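Local atomic coordinates of glutamate racemase (Escherichia coli, PDB entry 2JFN), a protein that belongs to the aspartate/glutamate/hydantoin racemase family and binds glutamic acid in a pocket lined by strand ends, loops and a helix start. Residues R21-L34 / D46-Y60. Sequence-based numbering, arbitrary orientation.
Sequences RPTVLVFDSGVGGL and DLHYIYAFDNVAFPY. With GLU (glutamic acid), chain B.
Tyr51 lays its ring under Leu34 and pushes its hydroxyl into the turn after strand 21-28, within a beta-alpha-beta unit whose parallel strands, 21-28 and 48-53, are paired by seven backbone hydrogen bonds and bridged by helix 33-43. Leu34 CD2 sits over the centre of that ring, 3.7 Å from its centroid. With CG anti to the backbone N (chi1 -173°), the ring reaches past Val26 CG1, and Tyr51 OH donates to Gly30 O at 2.6 Å. The hollow receiving the hydroxyl is walled by Gly33, whose bare CA gives the hydroxyl its place.

Beside the face that carries Val24, Val26 and Tyr51, Leu47, just ahead of strand 48-53, sets CD1 against Val24 CG2 and CD2 against Pro22 CG. On the other face, which carries Thr23, Leu25 and Phe27, Ile50 fits obliquely between neighbours: its CD1 presses Thr23 CG2 (a tight 3.4 Å), while its CG2 meets Leu25 CD1. Thr23 OG1 lies at the edge of the His48 ring, hydrogen-bonded to ND1.

Asp28, Ser29, Phe58, Pro59 and Tyr60 belong to the glutamic acid pocket. Ser29 is a small bump wedged between two rings: its CB stands over the Tyr60 face and meets the Phe58 ring at its edge. Tyr60 OH donates to Asp54 OD2, itself salt-bridged to Arg71. The bound glutamic acid's OE2 is gripped by Ser29 OG at 2.6 Å and by Tyr60 N at 2.9 Å.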
loop_
_atom_site.group_PDB
_atom_site.type_symbol
_atom_site.label_atom_id
_atom_site.label_comp_id
_atom_site.label_asym_id
_atom_site.label_seq_id
_atom_site.Cartn_x
_atom_site.Cartn_y
_atom_site.Cartn_z
ATOM N N ARG A 21 -10.584 20.922 6.663
ATOM C CA ARG A 21 -11.049 19.878 5.752
ATOM C C ARG A 21 -10.990 18.528 6.455
ATOM O O ARG A 21 -10.285 18.376 7.451
ATOM C CB ARG A 21 -10.174 19.837 4.498
ATOM C CG ARG A 21 -9.209 21.008 4.352
ATOM C CD ARG A 21 -7.846 20.709 4.979
ATOM N NE ARG A 21 -6.813 21.583 4.428
ATOM C CZ ARG A 21 -5.508 21.464 4.659
ATOM N NH1 ARG A 21 -5.043 20.499 5.445
ATOM N NH2 ARG A 21 -4.663 22.315 4.087
ATOM N N PRO A 22 -11.731 17.530 5.945
ATOM C CA PRO A 22 -11.713 16.212 6.581
ATOM C C PRO A 22 -10.314 15.621 6.705
ATOM O O PRO A 22 -9.499 15.686 5.784
ATOM C CB PRO A 22 -12.647 15.378 5.703
ATOM C CG PRO A 22 -12.650 16.094 4.391
ATOM C CD PRO A 22 -12.635 17.541 4.783
ATOM N N THR A 23 -10.050 15.065 7.878
ATOM C CA THR A 23 -8.766 14.461 8.187
ATOM C C THR A 23 -8.753 13.013 7.732
ATOM O O THR A 23 -9.576 12.204 8.162
ATOM C CB THR A 23 -8.500 14.521 9.705
ATOM O OG1 THR A 23 -8.391 15.892 10.110
ATOM C CG2 THR A 23 -7.220 13.773 10.056
ATOM N N VAL A 24 -7.812 12.694 6.853
ATOM C CA VAL A 24 -7.678 11.344 6.342
ATOM C C VAL A 24 -6.310 10.757 6.651
ATOM O O VAL A 24 -5.278 11.357 6.352
ATOM C CB VAL A 24 -7.902 11.305 4.815
ATOM C CG1 VAL A 24 -7.578 9.926 4.273
ATOM C CG2 VAL A 24 -9.351 11.669 4.504
ATOM N N LEU A 25 -6.318 9.576 7.255
ATOM C CA LEU A 25 -5.087 8.882 7.587
ATOM C C LEU A 25 -4.789 7.836 6.525
ATOM O O LEU A 25 -5.678 7.090 6.120
ATOM C CB LEU A 25 -5.209 8.173 8.940
ATOM C CG LEU A 25 -4.120 7.135 9.241
ATOM C CD1 LEU A 25 -2.762 7.829 9.392
ATOM C CD2 LEU A 25 -4.479 6.366 10.518
ATOM N N VAL A 26 -3.543 7.806 6.066
ATOM C CA VAL A 26 -3.095 6.801 5.114
ATOM C C VAL A 26 -1.948 6.101 5.857
ATOM O O VAL A 26 -0.953 6.740 6.222
ATOM C CB VAL A 26 -2.578 7.421 3.798
ATOM C CG1 VAL A 26 -2.110 6.314 2.864
ATOM C CG2 VAL A 26 -3.701 8.236 3.122
ATOM N N PHE A 27 -2.111 4.802 6.100
ATOM C CA PHE A 27 -1.129 4.006 6.835
ATOM C C PHE A 27 -0.471 2.881 6.042
ATOM O O PHE A 27 -1.098 2.251 5.194
ATOM C CB PHE A 27 -1.788 3.376 8.067
ATOM C CG PHE A 27 -0.929 2.339 8.752
ATOM C CD1 PHE A 27 0.055 2.719 9.664
ATOM C CD2 PHE A 27 -1.063 0.990 8.438
ATOM C CE1 PHE A 27 0.895 1.771 10.249
ATOM C CE2 PHE A 27 -0.226 0.031 9.017
ATOM C CZ PHE A 27 0.755 0.423 9.922
ATOM N N ASP A 28 0.800 2.633 6.340
ATOM C CA ASP A 28 1.562 1.548 5.727
ATOM C C ASP A 28 2.732 1.238 6.639
ATOM O O ASP A 28 3.059 2.020 7.533
ATOM C CB ASP A 28 2.124 1.928 4.351
ATOM C CG ASP A 28 2.858 0.762 3.689
ATOM O OD1 ASP A 28 3.891 0.977 3.018
ATOM O OD2 ASP A 28 2.397 -0.388 3.845
ATOM N N SER A 29 3.366 0.096 6.405
ATOM C CA SER A 29 4.529 -0.309 7.180
ATOM C C SER A 29 5.725 0.555 6.752
ATOM O O SER A 29 6.643 0.796 7.537
ATOM C CB SER A 29 4.832 -1.781 6.916
ATOM O OG SER A 29 5.050 -1.987 5.533
ATOM N N GLY A 30 5.703 1.026 5.507
ATOM C CA GLY A 30 6.785 1.855 5.007
ATOM C C GLY A 30 6.364 2.928 4.022
ATOM O O GLY A 30 5.426 3.687 4.281
ATOM N N VAL A 31 7.043 2.991 2.877
ATOM C CA VAL A 31 6.735 3.998 1.868
ATOM C C VAL A 31 5.637 3.605 0.868
ATOM O O VAL A 31 5.115 4.465 0.163
ATOM C CB VAL A 31 8.008 4.405 1.055
ATOM C CG1 VAL A 31 9.060 5.001 1.988
ATOM C CG2 VAL A 31 8.588 3.197 0.322
ATOM N N GLY A 32 5.290 2.323 0.807
ATOM C CA GLY A 32 4.274 1.884 -0.142
ATOM C C GLY A 32 2.969 2.657 -0.050
ATOM O O GLY A 32 2.304 2.892 -1.059
ATOM N N GLY A 33 2.602 3.049 1.166
ATOM C CA GLY A 33 1.373 3.794 1.373
ATOM C C GLY A 33 1.308 5.046 0.525
ATOM O O GLY A 33 0.229 5.478 0.148
ATOM N N LEU A 34 2.466 5.618 0.210
ATOM C CA LEU A 34 2.527 6.824 -0.598
ATOM C C LEU A 34 1.967 6.645 -2.008
ATOM O O LEU A 34 1.482 7.605 -2.596
ATOM C CB LEU A 34 3.969 7.335 -0.681
ATOM C CG LEU A 34 4.550 7.837 0.646
ATOM C CD1 LEU A 34 6.027 8.152 0.461
ATOM C CD2 LEU A 34 3.782 9.073 1.111
ATOM N N ASP A 46 -7.496 18.721 -1.373
ATOM C CA ASP A 46 -7.521 19.665 -0.254
ATOM C C ASP A 46 -7.718 19.094 1.148
ATOM O O ASP A 46 -7.821 19.856 2.107
ATOM C CB ASP A 46 -8.593 20.736 -0.502
ATOM C CG ASP A 46 -8.399 21.459 -1.822
ATOM O OD1 ASP A 46 -7.314 22.049 -2.024
ATOM O OD2 ASP A 46 -9.336 21.439 -2.656
ATOM N N LEU A 47 -7.761 17.773 1.280
ATOM C CA LEU A 47 -7.966 17.160 2.589
ATOM C C LEU A 47 -6.794 17.387 3.532
ATOM O O LEU A 47 -5.714 17.808 3.112
ATOM C CB LEU A 47 -8.186 15.653 2.434
ATOM C CG LEU A 47 -9.257 15.204 1.442
ATOM C CD1 LEU A 47 -9.340 13.694 1.442
ATOM C CD2 LEU A 47 -10.596 15.813 1.819
ATOM N N HIS A 48 -7.023 17.135 4.818
ATOM C CA HIS A 48 -5.964 17.250 5.817
ATOM C C HIS A 48 -5.423 15.831 5.913
ATOM O O HIS A 48 -6.013 14.979 6.584
ATOM C CB HIS A 48 -6.506 17.658 7.187
ATOM C CG HIS A 48 -5.501 17.519 8.293
ATOM N ND1 HIS A 48 -5.807 16.953 9.513
ATOM C CD2 HIS A 48 -4.198 17.882 8.365
ATOM C CE1 HIS A 48 -4.737 16.975 10.289
ATOM N NE2 HIS A 48 -3.747 17.534 9.615
ATOM N N TYR A 49 -4.317 15.578 5.232
ATOM C CA TYR A 49 -3.736 14.247 5.226
ATOM C C TYR A 49 -2.711 13.985 6.319
ATOM O O TYR A 49 -1.904 14.849 6.676
ATOM C CB TYR A 49 -3.080 13.954 3.872
ATOM C CG TYR A 49 -4.046 13.794 2.717
ATOM C CD1 TYR A 49 -4.286 14.841 1.829
ATOM C CD2 TYR A 49 -4.700 12.579 2.498
ATOM C CE1 TYR A 49 -5.155 14.685 0.735
ATOM C CE2 TYR A 49 -5.568 12.409 1.417
ATOM C CZ TYR A 49 -5.789 13.467 0.538
ATOM O OH TYR A 49 -6.634 13.286 -0.540
ATOM N N ILE A 50 -2.766 12.772 6.847
ATOM C CA ILE A 50 -1.820 12.322 7.848
ATOM C C ILE A 50 -1.258 11.033 7.275
ATOM O O ILE A 50 -2.017 10.116 6.948
ATOM C CB ILE A 50 -2.498 11.978 9.186
ATOM C CG1 ILE A 50 -3.151 13.225 9.790
ATOM C CG2 ILE A 50 -1.465 11.394 10.151
ATOM C CD1 ILE A 50 -4.103 12.902 10.934
ATOM N N TYR A 51 0.058 10.973 7.119
ATOM C CA TYR A 51 0.689 9.761 6.625
ATOM C C TYR A 51 1.446 9.169 7.800
ATOM O O TYR A 51 2.232 9.859 8.452
ATOM C CB TYR A 51 1.670 10.052 5.484
ATOM C CG TYR A 51 2.201 8.782 4.838
ATOM C CD1 TYR A 51 3.461 8.273 5.160
ATOM C CD2 TYR A 51 1.405 8.050 3.957
ATOM C CE1 TYR A 51 3.908 7.056 4.621
ATOM C CE2 TYR A 51 1.842 6.840 3.411
ATOM C CZ TYR A 51 3.087 6.345 3.747
ATOM O OH TYR A 51 3.482 5.125 3.224
ATOM N N ALA A 52 1.201 7.897 8.084
ATOM C CA ALA A 52 1.889 7.240 9.187
ATOM C C ALA A 52 2.525 5.949 8.702
ATOM O O ALA A 52 1.880 5.143 8.025
ATOM C CB ALA A 52 0.907 6.946 10.318
ATOM N N PHE A 53 3.796 5.761 9.030
ATOM C CA PHE A 53 4.480 4.543 8.637
ATOM C C PHE A 53 5.200 3.922 9.835
ATOM O O PHE A 53 5.817 4.618 10.649
ATOM C CB PHE A 53 5.437 4.808 7.452
ATOM C CG PHE A 53 6.517 5.826 7.726
ATOM C CD1 PHE A 53 7.834 5.417 7.932
ATOM C CD2 PHE A 53 6.227 7.188 7.735
ATOM C CE1 PHE A 53 8.849 6.352 8.138
ATOM C CE2 PHE A 53 7.235 8.138 7.942
ATOM C CZ PHE A 53 8.550 7.715 8.144
ATOM N N ASP A 54 5.088 2.602 9.947
ATOM C CA ASP A 54 5.695 1.864 11.052
ATOM C C ASP A 54 7.136 1.450 10.767
ATOM O O ASP A 54 7.415 0.279 10.514
ATOM C CB ASP A 54 4.854 0.621 11.358
ATOM C CG ASP A 54 5.232 -0.026 12.681
ATOM O OD1 ASP A 54 6.192 0.451 13.332
ATOM O OD2 ASP A 54 4.567 -1.009 13.067
ATOM N N ASN A 55 8.059 2.407 10.831
ATOM C CA ASN A 55 9.455 2.103 10.566
ATOM C C ASN A 55 10.055 1.226 11.661
ATOM O O ASN A 55 11.116 0.643 11.470
ATOM C CB ASN A 55 10.267 3.398 10.398
ATOM C CG ASN A 55 10.271 4.264 11.645
ATOM O OD1 ASN A 55 9.219 4.592 12.201
ATOM N ND2 ASN A 55 11.465 4.650 12.086
ATOM N N VAL A 56 9.361 1.115 12.791
ATOM C CA VAL A 56 9.824 0.298 13.914
ATOM C C VAL A 56 9.604 -1.204 13.695
ATOM O O VAL A 56 10.461 -2.022 14.044
ATOM C CB VAL A 56 9.116 0.716 15.234
ATOM C CG1 VAL A 56 9.333 -0.340 16.323
ATOM C CG2 VAL A 56 9.659 2.058 15.708
ATOM N N ALA A 57 8.467 -1.570 13.111
ATOM C CA ALA A 57 8.172 -2.977 12.899
ATOM C C ALA A 57 8.239 -3.424 11.438
ATOM O O ALA A 57 8.007 -4.592 11.137
ATOM C CB ALA A 57 6.814 -3.315 13.497
ATOM N N PHE A 58 8.551 -2.502 10.530
ATOM C CA PHE A 58 8.680 -2.857 9.116
ATOM C C PHE A 58 9.846 -3.845 9.057
ATOM O O PHE A 58 10.853 -3.638 9.731
ATOM C CB PHE A 58 9.035 -1.623 8.280
ATOM C CG PHE A 58 9.394 -1.943 6.856
ATOM C CD1 PHE A 58 8.407 -2.038 5.877
ATOM C CD2 PHE A 58 10.717 -2.203 6.505
ATOM C CE1 PHE A 58 8.731 -2.391 4.567
ATOM C CE2 PHE A 58 11.052 -2.559 5.194
ATOM C CZ PHE A 58 10.059 -2.653 4.225
ATOM N N PRO A 59 9.745 -4.911 8.237
ATOM C CA PRO A 59 8.641 -5.293 7.348
ATOM C C PRO A 59 7.581 -6.168 8.016
ATOM O O PRO A 59 7.890 -7.007 8.867
ATOM C CB PRO A 59 9.359 -6.032 6.221
ATOM C CG PRO A 59 10.415 -6.776 6.970
ATOM C CD PRO A 59 10.939 -5.737 7.960
ATOM N N TYR A 60 6.328 -5.960 7.622
ATOM C CA TYR A 60 5.200 -6.718 8.158
ATOM C C TYR A 60 5.096 -8.116 7.519
ATOM O O TYR A 60 4.578 -9.054 8.131
ATOM C CB TYR A 60 3.894 -5.943 7.917
ATOM C CG TYR A 60 3.590 -4.833 8.913
ATOM C CD1 TYR A 60 4.576 -4.319 9.766
ATOM C CD2 TYR A 60 2.306 -4.285 8.990
ATOM C CE1 TYR A 60 4.282 -3.280 10.674
ATOM C CE2 TYR A 60 2.004 -3.262 9.882
ATOM C CZ TYR A 60 2.990 -2.760 10.721
ATOM O OH TYR A 60 2.673 -1.744 11.598
HETATM N N GLU B . 3.302 -1.838 1.585
HETATM C CA GLU B . 3.530 -3.282 1.696
HETATM C C GLU B . 2.197 -3.994 1.564
HETATM O O GLU B . 1.312 -3.551 0.745
HETATM C CB GLU B . 4.177 -3.601 3.053
HETATM C CG GLU B . 5.355 -4.585 2.871
HETATM C CD GLU B . 5.811 -5.144 4.212
HETATM O OE1 GLU B . 6.250 -6.289 4.280
HETATM O OE2 GLU B . 5.755 -4.454 5.236
HETATM O OXT GLU B . 1.957 -5.039 2.253
#